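Local coordinates for ABC transporter substrate-binding protein (Pseudomonas aeruginosa, PDB 6R6K) that probably binds ferrous iron in the periplasm and delivers it to an ABC transporter, as part of siderophore-dependent iron uptake, at residues 62-67 and 106-111. Numbering follows the deposited sequence.
Sequences NGVGGD and KVVNPG. Unlike the reference sequence in segment 62-67: G66 (reference His). Unlike the reference sequence in segment 106-111: G111 (reference His). With EDO (1,2-ethanediol), chain Z; EDO (1,2-ethanediol), chain K; EDO (1,2-ethanediol), chain B.
N62 reaches P110 with its side-chain amide: ND2 donates to the P110 carbonyl O at 3.0 Å, a nearly straight bond (163°) lying close to the amide plane. ND2 also bonds the Y16 hydroxyl, its stronger polar partner. With CG anti to the backbone N (chi1 164°), OD1 turns back over its own loop and accepts from V64 N, forming an Asx turn, and from G66 N at 3.0 Å, from opposite faces of the amide. Those bonds at OD1 and ND2 should hold the amide's rotation fixed. D67 braces the start of the loop, its carboxylate taking N62 N on OD2 and G63 N on OD1. A water links the segments, donating to V64 O and V108 O, 2.7 Å from each.

The P110 ring makes van der Waals contact with the backbone of G65 and G66: its CB sits 3.3 Å from G66 N, and CG lies against the G65 carbonyl. Apolar contacts add V64 CG2, alongside the ring and 3.9 Å from P110 CA, and V108 CG1, 4.1 Å from V64 CB. The reference sequence has histidine at both G66 and G111.

The 62-67 loop leads from parallel strand 58-61 into helix 68-76, whereas 106-111 includes strand 108-109, paired antiparallel with 94-95, and runs on toward helix 116-133. The contact borders the gap between the two four-stranded lobes, consistent with the interlobe metal site of this solute-binding family. Toward the other lobe, N109 ND2 donates to G178 O after strand 172-176, and N109 O bonds the Y182 hydroxyl in helix 181-186.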
ATOM      1  N   ASN A  62       5.594  -9.266  -0.313  1.00 24.22           N
ATOM      2  CA  ASN A  62       4.199  -8.883  -0.514  1.00 23.36           C
ATOM      3  C   ASN A  62       3.650 -10.127  -1.284  1.00 30.14           C
ATOM      4  O   ASN A  62       2.662 -10.728  -0.865  1.00 30.12           O
ATOM      5  CB  ASN A  62       4.120  -7.580  -1.340  1.00 17.75           C
ATOM      6  CG  ASN A  62       2.763  -7.298  -1.917  1.00 22.53           C
ATOM      7  OD1 ASN A  62       2.468  -7.717  -3.030  1.00 28.30           O
ATOM      8  ND2 ASN A  62       1.898  -6.573  -1.187  1.00 13.02           N
ATOM      9  N   GLY A  63       4.387 -10.561  -2.313  1.00 26.65           N
ATOM     10  CA  GLY A  63       4.140 -11.780  -3.080  1.00 27.91           C
ATOM     11  C   GLY A  63       2.847 -11.902  -3.853  1.00 34.97           C
ATOM     12  O   GLY A  63       2.491 -13.013  -4.243  1.00 38.42           O
ATOM     13  N   VAL A  64       2.129 -10.786  -4.096  1.00 28.76           N
ATOM     14  CA  VAL A  64       0.840 -10.845  -4.802  1.00 28.25           C
ATOM     15  C   VAL A  64       0.808  -9.797  -5.948  1.00 36.02           C
ATOM     16  O   VAL A  64      -0.270  -9.383  -6.405  1.00 38.07           O
ATOM     17  CB  VAL A  64      -0.408 -10.798  -3.839  1.00 29.18           C
ATOM     18  CG1 VAL A  64      -0.496 -12.053  -2.962  1.00 28.39           C
ATOM     19  CG2 VAL A  64      -0.436  -9.545  -2.967  1.00 27.27           C
ATOM     20  N   GLY A  65       2.007  -9.429  -6.423  1.00 31.72           N
ATOM     21  CA  GLY A  65       2.202  -8.470  -7.514  1.00 30.92           C
ATOM     22  C   GLY A  65       2.861  -7.169  -7.121  1.00 31.29           C
ATOM     23  O   GLY A  65       3.060  -6.306  -7.975  1.00 28.88           O
ATOM     24  N   GLY A  66       3.164  -6.979  -5.830  1.00 28.08           N
ATOM     25  CA  GLY A  66       3.802  -5.737  -5.396  1.00 24.76           C
ATOM     26  C   GLY A  66       5.312  -5.713  -5.492  1.00 26.63           C
ATOM     27  O   GLY A  66       5.917  -4.649  -5.486  1.00 26.58           O
ATOM     28  N   ASP A  67       5.938  -6.878  -5.522  1.00 27.37           N
ATOM     29  CA  ASP A  67       7.392  -6.987  -5.502  1.00 27.86           C
ATOM     30  C   ASP A  67       7.968  -8.126  -6.320  1.00 35.33           C
ATOM     31  O   ASP A  67       8.883  -8.806  -5.843  1.00 34.58           O
ATOM     32  CB  ASP A  67       7.889  -7.068  -4.062  1.00 27.19           C
ATOM     33  CG  ASP A  67       7.262  -8.160  -3.183  1.00 33.56           C
ATOM     34  OD1 ASP A  67       6.497  -9.004  -3.711  1.00 35.49           O
ATOM     35  OD2 ASP A  67       7.529  -8.164  -1.990  1.00 29.08           O
ATOM     36  N   LYS A 106      -2.615  -8.720 -14.988  1.00 55.42           N
ATOM     37  CA  LYS A 106      -2.718  -8.480 -13.551  1.00 53.27           C
ATOM     38  C   LYS A 106      -4.060  -9.033 -13.055  1.00 58.48           C
ATOM     39  O   LYS A 106      -5.113  -8.558 -13.477  1.00 62.03           O
ATOM     40  CB  LYS A 106      -2.615  -6.962 -13.282  1.00 54.95           C
ATOM     41  CG  LYS A 106      -2.151  -6.564 -11.876  1.00 65.51           C
ATOM     42  CD  LYS A 106      -2.020  -5.047 -11.785  1.00 71.06           C
ATOM     43  CE  LYS A 106      -1.667  -4.530 -10.411  1.00 72.16           C
ATOM     44  NZ  LYS A 106      -1.273  -3.093 -10.453  1.00 71.07           N
ATOM     45  N   VAL A 107      -4.028 -10.042 -12.189  1.00 51.46           N
ATOM     46  CA  VAL A 107      -5.242 -10.685 -11.693  1.00 51.57           C
ATOM     47  C   VAL A 107      -5.693 -10.047 -10.373  1.00 51.51           C
ATOM     48  O   VAL A 107      -6.880  -9.832 -10.135  1.00 52.90           O
ATOM     49  CB  VAL A 107      -4.991 -12.224 -11.565  1.00 56.54           C
ATOM     50  CG1 VAL A 107      -6.166 -12.963 -10.927  1.00 57.70           C
ATOM     51  CG2 VAL A 107      -4.658 -12.838 -12.915  1.00 58.54           C
ATOM     52  N   VAL A 108      -4.726  -9.773  -9.519  1.00 43.86           N
ATOM     53  CA  VAL A 108      -4.944  -9.286  -8.168  1.00 40.45           C
ATOM     54  C   VAL A 108      -4.386  -7.876  -7.961  1.00 39.28           C
ATOM     55  O   VAL A 108      -3.409  -7.486  -8.596  1.00 38.72           O
ATOM     56  CB  VAL A 108      -4.324 -10.360  -7.224  1.00 42.34           C
ATOM     57  CG1 VAL A 108      -3.760  -9.794  -5.925  1.00 39.84           C
ATOM     58  CG2 VAL A 108      -5.309 -11.483  -6.966  1.00 43.70           C
ATOM     59  N   ASN A 109      -5.047  -7.107  -7.101  1.00 32.15           N
ATOM     60  CA  ASN A 109      -4.563  -5.824  -6.677  1.00 29.59           C
ATOM     61  C   ASN A 109      -3.567  -6.155  -5.488  1.00 33.06           C
ATOM     62  O   ASN A 109      -3.961  -6.850  -4.539  1.00 32.55           O
ATOM     63  CB  ASN A 109      -5.721  -4.976  -6.195  1.00 26.25           C
ATOM     64  CG  ASN A 109      -5.350  -3.587  -5.782  1.00 35.68           C
ATOM     65  OD1 ASN A 109      -4.245  -3.278  -5.253  1.00 27.38           O
ATOM     66  ND2 ASN A 109      -6.303  -2.714  -5.989  1.00 25.09           N
ATOM     67  N   PRO A 110      -2.285  -5.705  -5.541  1.00 28.07           N
ATOM     68  CA  PRO A 110      -1.348  -6.068  -4.465  1.00 25.16           C
ATOM     69  C   PRO A 110      -1.288  -5.119  -3.266  1.00 26.53           C
ATOM     70  O   PRO A 110      -0.599  -5.415  -2.311  1.00 25.25           O
ATOM     71  CB  PRO A 110      -0.008  -6.141  -5.193  1.00 26.29           C
ATOM     72  CG  PRO A 110      -0.137  -5.143  -6.358  1.00 31.15           C
ATOM     73  CD  PRO A 110      -1.610  -4.924  -6.616  1.00 28.87           C
ATOM     74  N   GLY A 111      -2.003  -3.995  -3.316  1.00 24.01           N
ATOM     75  CA  GLY A 111      -1.982  -2.956  -2.296  1.00 20.60           C
ATOM     76  C   GLY A 111      -2.707  -3.274  -1.028  1.00 25.90           C
ATOM     77  O   GLY A 111      -3.322  -2.379  -0.456  1.00 27.19           O
TER
HETATM   78  C1  EDO Z 424       1.651  -7.970 -11.838  1.00 81.97           C
HETATM   79  O1  EDO Z 424       1.849  -9.112 -11.007  1.00 80.87           O
HETATM   80  C2  EDO Z 424       2.262  -6.674 -11.211  1.00 82.13           C
HETATM   81  O2  EDO Z 424       1.417  -6.145 -10.186  1.00 81.03           O
HETATM   82  C1  EDO K 409       2.435 -15.400  -2.021  1.00 58.13           C
HETATM   83  O1  EDO K 409       2.763 -15.589  -3.395  1.00 59.64           O
HETATM   84  C2  EDO K 409       0.899 -15.445  -1.843  1.00 54.84           C
HETATM   85  O2  EDO K 409       0.566 -15.132  -0.516  1.00 51.02           O
HETATM   86  C1  EDO B 421      -6.546 -10.415 -15.843  1.00 75.97           C
HETATM   87  O1  EDO B 421      -6.796 -11.802 -16.077  1.00 75.66           O
HETATM   88  C2  EDO B 421      -7.855  -9.646 -15.479  1.00 75.54           C
HETATM   89  O2  EDO B 421      -7.573  -8.297 -15.095  1.00 73.16           O
HETATM   90  O   HOH W   1      -1.073  -8.694  -8.932  1.00 39.19           O